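Telomerase reverse transcriptase (PDB 6ZD1) probably extends chromosome ends as a telomerase reverse transcriptase, adding simple DNA repeats by copying a template within its RNA component. Local coordinates at residues 271-274 with 275-279; 429-432 with 433-437. All coordinates share one frame; numbering follows the deposited sequence.

Contacts 1 and 2 are both single-helix contacts, built from side chains a turn apart, and both belong to the reverse transcriptase part of the chain. Contact 1 belongs to the long helix 263-298, contact 2 to the shorter helix 428-440, and their centres lie about 16 Å apart. The two meet directly where OH of Y276 packs 3.5 Å from CG1 of V434. Each is partly buried, with an inner side and an outer one. Aromatic rings dominate 271-279, from buried Y273 to exposed F275, whereas 429-437 relies on branched aliphatic residues and a cysteine inside, with N429 and E433 at the surface.

Contact 1. Residues 271-274 with 275-279; sequences WDYI and FYQKY
W271 to F275, D272 to Y276, Y273 to Q277 and I274 to K278 are joined by successive i to i+4 backbone hydrogen bonds; that from Q277 N to Y273 O is 2.6 Å long, and the helix widens to a pi-type turn at 277-279. On the outer side W271 and F275 form an oblique aromatic pair. CE2 of F275 comes to the edge of the indole, 4.0 Å from CE3 of W271, and the ring planes are turned 55° apart, with 5.8 Å between the centroids of the phenyl and six-membered indole rings. CG of F275 stands anti to its carbonyl carbon (chi1 -70°), which leans the phenyl back toward the preceding turn. The flexible aliphatic end of buried I274 presents CD1 to one face of the W271 indole, 3.9 Å above the ring plane and near the rim. One turn on, Q277 meets Y273 at a slant, with ring and amide planes 59° apart. Extended beyond CG, the glutamine reaches outward from the helix and brings OE1 obliquely to within 3.8 Å of the ring carbon CE1 of Y273. The ammonium of K278 is engaged by a salt bridge to E379, a partner fit for a charge on a largely buried residue. D272 likewise bridges K268, one turn earlier, while the ring of Y276 stacks on F229. The pattern is that of a largely regular alpha-helix in the reverse transcriptase region, part of helix 263-298, with aromatic W271 and F275 on the more exposed side and with Y273 and I274 buried against loop residues K251 and T376.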
ATOM      1  N   TRP A 271      13.374 -18.177  -7.903  1.00 85.77           N
ATOM      2  CA  TRP A 271      14.551 -17.902  -7.087  1.00 87.66           C
ATOM      3  C   TRP A 271      15.599 -17.084  -7.826  1.00 87.93           C
ATOM      4  O   TRP A 271      16.417 -16.421  -7.176  1.00 88.04           O
ATOM      5  CB  TRP A 271      15.170 -19.211  -6.590  1.00 88.62           C
ATOM      6  CG  TRP A 271      14.415 -19.796  -5.451  1.00 87.58           C
ATOM      7  CD1 TRP A 271      13.429 -20.737  -5.516  1.00 87.01           C
ATOM      8  CD2 TRP A 271      14.560 -19.458  -4.068  1.00 88.52           C
ATOM      9  NE1 TRP A 271      12.959 -21.014  -4.254  1.00 87.50           N
ATOM     10  CE2 TRP A 271      13.636 -20.242  -3.347  1.00 87.84           C
ATOM     11  CE3 TRP A 271      15.387 -18.573  -3.367  1.00 87.13           C
ATOM     12  CZ2 TRP A 271      13.518 -20.169  -1.962  1.00 92.52           C
ATOM     13  CZ3 TRP A 271      15.267 -18.501  -1.990  1.00 85.21           C
ATOM     14  CH2 TRP A 271      14.339 -19.294  -1.303  1.00 85.56           C
ATOM     15  N   ASP A 272      15.597 -17.114  -9.160  1.00 87.12           N
ATOM     16  CA  ASP A 272      16.421 -16.171  -9.908  1.00 87.44           C
ATOM     17  C   ASP A 272      16.010 -14.736  -9.605  1.00 87.10           C
ATOM     18  O   ASP A 272      16.864 -13.882  -9.344  1.00 87.10           O
ATOM     19  CB  ASP A 272      16.319 -16.453 -11.407  1.00 90.35           C
ATOM     20  CG  ASP A 272      17.149 -17.643 -11.835  1.00 89.89           C
ATOM     21  OD1 ASP A 272      18.213 -17.877 -11.224  1.00 94.19           O
ATOM     22  OD2 ASP A 272      16.742 -18.340 -12.789  1.00 92.92           O
ATOM     23  N   TYR A 273      14.702 -14.461  -9.597  1.00 84.08           N
ATOM     24  CA  TYR A 273      14.242 -13.116  -9.268  1.00 84.24           C
ATOM     25  C   TYR A 273      14.565 -12.771  -7.821  1.00 85.53           C
ATOM     26  O   TYR A 273      15.038 -11.666  -7.533  1.00 85.03           O
ATOM     27  CB  TYR A 273      12.739 -12.989  -9.524  1.00 85.70           C
ATOM     28  CG  TYR A 273      12.201 -11.582  -9.348  1.00 88.67           C
ATOM     29  CD1 TYR A 273      11.709 -11.150  -8.121  1.00 82.29           C
ATOM     30  CD2 TYR A 273      12.188 -10.685 -10.410  1.00 90.38           C
ATOM     31  CE1 TYR A 273      11.220  -9.864  -7.957  1.00 81.18           C
ATOM     32  CE2 TYR A 273      11.702  -9.399 -10.254  1.00 89.13           C
ATOM     33  CZ  TYR A 273      11.219  -8.993  -9.028  1.00 89.36           C
ATOM     34  OH  TYR A 273      10.734  -7.712  -8.873  1.00 89.92           O
ATOM     35  N   ILE A 274      14.343 -13.719  -6.907  1.00 84.34           N
ATOM     36  CA  ILE A 274      14.655 -13.505  -5.496  1.00 84.09           C
ATOM     37  C   ILE A 274      16.125 -13.147  -5.319  1.00 85.90           C
ATOM     38  O   ILE A 274      16.471 -12.247  -4.542  1.00 85.03           O
ATOM     39  CB  ILE A 274      14.273 -14.749  -4.673  1.00 85.48           C
ATOM     40  CG1 ILE A 274      12.757 -14.928  -4.637  1.00 82.95           C
ATOM     41  CG2 ILE A 274      14.826 -14.656  -3.260  1.00 84.24           C
ATOM     42  CD1 ILE A 274      12.324 -16.162  -3.878  1.00 83.66           C
ATOM     43  N   PHE A 275      17.015 -13.845  -6.027  1.00 87.13           N
ATOM     44  CA  PHE A 275      18.430 -13.497  -5.949  1.00 91.45           C
ATOM     45  C   PHE A 275      18.719 -12.197  -6.687  1.00 88.80           C
ATOM     46  O   PHE A 275      19.573 -11.410  -6.259  1.00 88.32           O
ATOM     47  CB  PHE A 275      19.288 -14.631  -6.508  1.00 88.94           C
ATOM     48  CG  PHE A 275      19.311 -15.852  -5.641  1.00 90.17           C
ATOM     49  CD1 PHE A 275      19.626 -17.088  -6.175  1.00 92.33           C
ATOM     50  CD2 PHE A 275      19.017 -15.766  -4.290  1.00 97.38           C
ATOM     51  CE1 PHE A 275      19.647 -18.212  -5.380  1.00 96.01           C
ATOM     52  CE2 PHE A 275      19.037 -16.889  -3.488  1.00 92.15           C
ATOM     53  CZ  PHE A 275      19.351 -18.116  -4.034  1.00 95.46           C
ATOM     54  N   TYR A 276      18.021 -11.952  -7.799  1.00 87.89           N
ATOM     55  CA  TYR A 276      18.183 -10.682  -8.500  1.00 88.41           C
ATOM     56  C   TYR A 276      17.690  -9.519  -7.646  1.00 88.16           C
ATOM     57  O   TYR A 276      18.320  -8.456  -7.609  1.00 86.79           O
ATOM     58  CB  TYR A 276      17.445 -10.721  -9.839  1.00 86.52           C
ATOM     59  CG  TYR A 276      17.646  -9.492 -10.700  1.00 87.12           C
ATOM     60  CD1 TYR A 276      16.622  -8.568 -10.882  1.00 86.13           C
ATOM     61  CD2 TYR A 276      18.859  -9.259 -11.337  1.00 90.05           C
ATOM     62  CE1 TYR A 276      16.804  -7.446 -11.675  1.00 87.85           C
ATOM     63  CE2 TYR A 276      19.048  -8.141 -12.129  1.00 90.17           C
ATOM     64  CZ  TYR A 276      18.020  -7.238 -12.293  1.00 89.41           C
ATOM     65  OH  TYR A 276      18.212  -6.126 -13.083  1.00 98.97           O
ATOM     66  N   GLN A 277      16.576  -9.710  -6.938  1.00 85.63           N
ATOM     67  CA  GLN A 277      16.063  -8.649  -6.078  1.00 84.25           C
ATOM     68  C   GLN A 277      16.987  -8.414  -4.891  1.00 85.48           C
ATOM     69  O   GLN A 277      17.269  -7.264  -4.536  1.00 85.30           O
ATOM     70  CB  GLN A 277      14.653  -8.999  -5.605  1.00 82.87           C
ATOM     71  CG  GLN A 277      13.955  -7.908  -4.808  1.00 84.74           C
ATOM     72  CD  GLN A 277      12.550  -8.313  -4.385  1.00104.35           C
ATOM     73  OE1 GLN A 277      12.239  -9.502  -4.273  1.00 89.37           O
ATOM     74  NE2 GLN A 277      11.692  -7.324  -4.154  1.00 98.50           N
ATOM     75  N   LYS A 278      17.503  -9.490  -4.291  1.00 85.49           N
ATOM     76  CA  LYS A 278      18.300  -9.345  -3.077  1.00 84.57           C
ATOM     77  C   LYS A 278      19.669  -8.746  -3.371  1.00 86.66           C
ATOM     78  O   LYS A 278      20.125  -7.847  -2.652  1.00 85.60           O
ATOM     79  CB  LYS A 278      18.457 -10.697  -2.381  1.00 85.44           C
ATOM     80  CG  LYS A 278      19.393 -10.659  -1.178  1.00 83.74           C
ATOM     81  CD  LYS A 278      19.604 -12.041  -0.576  1.00 89.23           C
ATOM     82  CE  LYS A 278      18.284 -12.666  -0.154  1.00 91.47           C
ATOM     83  NZ  LYS A 278      18.456 -14.054   0.356  1.00 95.01           N
ATOM     84  N   TYR A 279      20.339  -9.226  -4.422  1.00 86.80           N
ATOM     85  CA  TYR A 279      21.735  -8.887  -4.668  1.00 88.11           C
ATOM     86  C   TYR A 279      21.945  -7.815  -5.732  1.00 88.41           C
ATOM     87  O   TYR A 279      23.032  -7.230  -5.780  1.00 89.40           O
ATOM     88  CB  TYR A 279      22.520 -10.143  -5.074  1.00 89.03           C
ATOM     89  CG  TYR A 279      22.562 -11.226  -4.017  1.00 87.36           C
ATOM     90  CD1 TYR A 279      21.686 -12.303  -4.062  1.00 92.36           C
ATOM     91  CD2 TYR A 279      23.479 -11.174  -2.980  1.00 87.48           C
ATOM     92  CE1 TYR A 279      21.724 -13.297  -3.101  1.00 91.13           C
ATOM     93  CE2 TYR A 279      23.525 -12.162  -2.014  1.00 92.32           C
ATOM     94  CZ  TYR A 279      22.646 -13.220  -2.079  1.00 92.73           C
ATOM     95  OH  TYR A 279      22.692 -14.202  -1.116  1.00104.07           O
TER

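Contact 2. Residues 429-432 with 433-437; sequences NKII and EVCHS
I432 and H436 make the CH-pi contact of this helical turn: CG2 of I432 sits over one imidazole face, 3.9 Å from the ring centroid and 19° off the normal, displaced toward the rim. The two side chains run alongside each other in the same direction, and H436, with CG anti to its carbonyl carbon (chi1 -73°), swings its ring back over the methyl. A flat ring on a branched aliphatic group suits this partly exposed flank. Apolar packing continues where K430 crosses V434. The lysine bends at chi2 (68°), bringing CE to 3.7 Å from CG2 of V434; its methylenes pass over that branch, and a second bend at chi4 turns the ammonium onward. Next to them, CG2 of I431 approaches SG of C435 at 4.2 Å; both residues are buried, and the small thiol fits the inner side. Charge plays a looser part, for NZ of K430 and OE1 of E433 stay 5.8 Å apart, and any attraction between them is probably weak. Backbone hydrogen bonds, among them V434 N to K430 O at 2.7 Å, link successive turns. Helix 428-440 follows strand 423-427, whose S427 OG accepts a hydrogen bond from K430 N, and precedes strand 443-446. K430, I431 and V434 pack on helix 263-298 at T280 and V287, while I432, C435 and H436 meet helix 349-359 at I356 and K353.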
ATOM      1  N   ASN A 429      29.189   0.756 -12.441  1.00 72.79           N
ATOM      2  CA  ASN A 429      28.865   0.225 -13.761  1.00 72.78           C
ATOM      3  C   ASN A 429      27.581  -0.592 -13.724  1.00 70.86           C
ATOM      4  O   ASN A 429      26.695  -0.412 -14.566  1.00 70.12           O
ATOM      5  CB  ASN A 429      30.018  -0.622 -14.294  1.00 85.09           C
ATOM      6  CG  ASN A 429      29.668  -1.317 -15.601  1.00 97.65           C
ATOM      7  OD1 ASN A 429      28.950  -0.763 -16.438  1.00101.43           O
ATOM      8  ND2 ASN A 429      30.158  -2.538 -15.775  1.00 95.80           N
ATOM      9  N   LYS A 430      27.471  -1.511 -12.760  1.00 73.05           N
ATOM     10  CA  LYS A 430      26.245  -2.292 -12.627  1.00 73.79           C
ATOM     11  C   LYS A 430      25.046  -1.388 -12.368  1.00 71.91           C
ATOM     12  O   LYS A 430      23.985  -1.568 -12.977  1.00 71.49           O
ATOM     13  CB  LYS A 430      26.395  -3.322 -11.506  1.00 75.49           C
ATOM     14  CG  LYS A 430      25.269  -4.349 -11.443  1.00 76.54           C
ATOM     15  CD  LYS A 430      25.305  -5.283 -12.649  1.00 77.65           C
ATOM     16  CE  LYS A 430      24.184  -6.315 -12.598  1.00 82.64           C
ATOM     17  NZ  LYS A 430      24.328  -7.265 -11.458  1.00100.43           N
ATOM     18  N   ILE A 431      25.208  -0.395 -11.488  1.00 70.24           N
ATOM     19  CA  ILE A 431      24.109   0.511 -11.158  1.00 71.41           C
ATOM     20  C   ILE A 431      23.609   1.217 -12.411  1.00 70.70           C
ATOM     21  O   ILE A 431      22.402   1.271 -12.675  1.00 65.48           O
ATOM     22  CB  ILE A 431      24.545   1.519 -10.079  1.00 68.79           C
ATOM     23  CG1 ILE A 431      24.753   0.815  -8.740  1.00 70.13           C
ATOM     24  CG2 ILE A 431      23.521   2.630  -9.941  1.00 65.57           C
ATOM     25  CD1 ILE A 431      25.490   1.659  -7.738  1.00 71.59           C
ATOM     26  N   ILE A 432      24.532   1.756 -13.210  1.00 65.43           N
ATOM     27  CA  ILE A 432      24.127   2.409 -14.452  1.00 64.10           C
ATOM     28  C   ILE A 432      23.486   1.398 -15.395  1.00 63.72           C
ATOM     29  O   ILE A 432      22.497   1.700 -16.073  1.00 68.73           O
ATOM     30  CB  ILE A 432      25.328   3.112 -15.111  1.00 63.02           C
ATOM     31  CG1 ILE A 432      25.850   4.237 -14.218  1.00 65.68           C
ATOM     32  CG2 ILE A 432      24.939   3.660 -16.476  1.00 60.70           C
ATOM     33  CD1 ILE A 432      24.820   5.299 -13.914  1.00 63.60           C
ATOM     34  N   GLU A 433      24.025   0.178 -15.441  1.00 64.90           N
ATOM     35  CA  GLU A 433      23.494  -0.819 -16.363  1.00 68.02           C
ATOM     36  C   GLU A 433      22.096  -1.263 -15.957  1.00 68.47           C
ATOM     37  O   GLU A 433      21.202  -1.368 -16.806  1.00 74.93           O
ATOM     38  CB  GLU A 433      24.437  -2.019 -16.436  1.00 81.06           C
ATOM     39  CG  GLU A 433      24.126  -2.977 -17.571  1.00 88.53           C
ATOM     40  CD  GLU A 433      25.099  -4.137 -17.636  1.00107.05           C
ATOM     41  OE1 GLU A 433      25.022  -5.031 -16.767  1.00 99.99           O
ATOM     42  OE2 GLU A 433      25.949  -4.147 -18.552  1.00110.29           O
ATOM     43  N   VAL A 434      21.882  -1.509 -14.663  1.00 66.35           N
ATOM     44  CA  VAL A 434      20.574  -1.964 -14.200  1.00 66.27           C
ATOM     45  C   VAL A 434      19.541  -0.851 -14.329  1.00 63.88           C
ATOM     46  O   VAL A 434      18.388  -1.099 -14.707  1.00 63.53           O
ATOM     47  CB  VAL A 434      20.676  -2.490 -12.757  1.00 70.85           C
ATOM     48  CG1 VAL A 434      19.306  -2.886 -12.225  1.00 68.02           C
ATOM     49  CG2 VAL A 434      21.629  -3.666 -12.703  1.00 72.41           C
ATOM     50  N   CYS A 435      19.931   0.389 -14.027  1.00 62.95           N
ATOM     51  CA  CYS A 435      19.013   1.511 -14.205  1.00 65.44           C
ATOM     52  C   CYS A 435      18.593   1.640 -15.664  1.00 68.77           C
ATOM     53  O   CYS A 435      17.399   1.741 -15.972  1.00 65.03           O
ATOM     54  CB  CYS A 435      19.657   2.807 -13.709  1.00 68.04           C
ATOM     55  SG  CYS A 435      19.848   2.915 -11.906  1.00 60.98           S
ATOM     56  N   HIS A 436      19.565   1.614 -16.581  1.00 69.82           N
ATOM     57  CA  HIS A 436      19.245   1.683 -18.004  1.00 63.36           C
ATOM     58  C   HIS A 436      18.387   0.503 -18.435  1.00 64.58           C
ATOM     59  O   HIS A 436      17.446   0.666 -19.218  1.00 62.78           O
ATOM     60  CB  HIS A 436      20.523   1.741 -18.836  1.00 60.85           C
ATOM     61  CG  HIS A 436      21.223   3.061 -18.770  1.00 63.74           C
ATOM     62  ND1 HIS A 436      22.139   3.466 -19.717  1.00 75.79           N
ATOM     63  CD2 HIS A 436      21.140   4.069 -17.871  1.00 69.92           C
ATOM     64  CE1 HIS A 436      22.592   4.666 -19.402  1.00 62.79           C
ATOM     65  NE2 HIS A 436      22.004   5.055 -18.285  1.00 61.93           N
ATOM     66  N   SER A 437      18.698  -0.695 -17.934  1.00 63.33           N
ATOM     67  CA  SER A 437      17.907  -1.867 -18.294  1.00 64.04           C
ATOM     68  C   SER A 437      16.462  -1.726 -17.827  1.00 68.83           C
ATOM     69  O   SER A 437      15.530  -2.073 -18.562  1.00 68.83           O
ATOM     70  CB  SER A 437      18.540  -3.127 -17.707  1.00 64.51           C
ATOM     71  OG  SER A 437      17.731  -4.263 -17.958  1.00 74.14           O
TER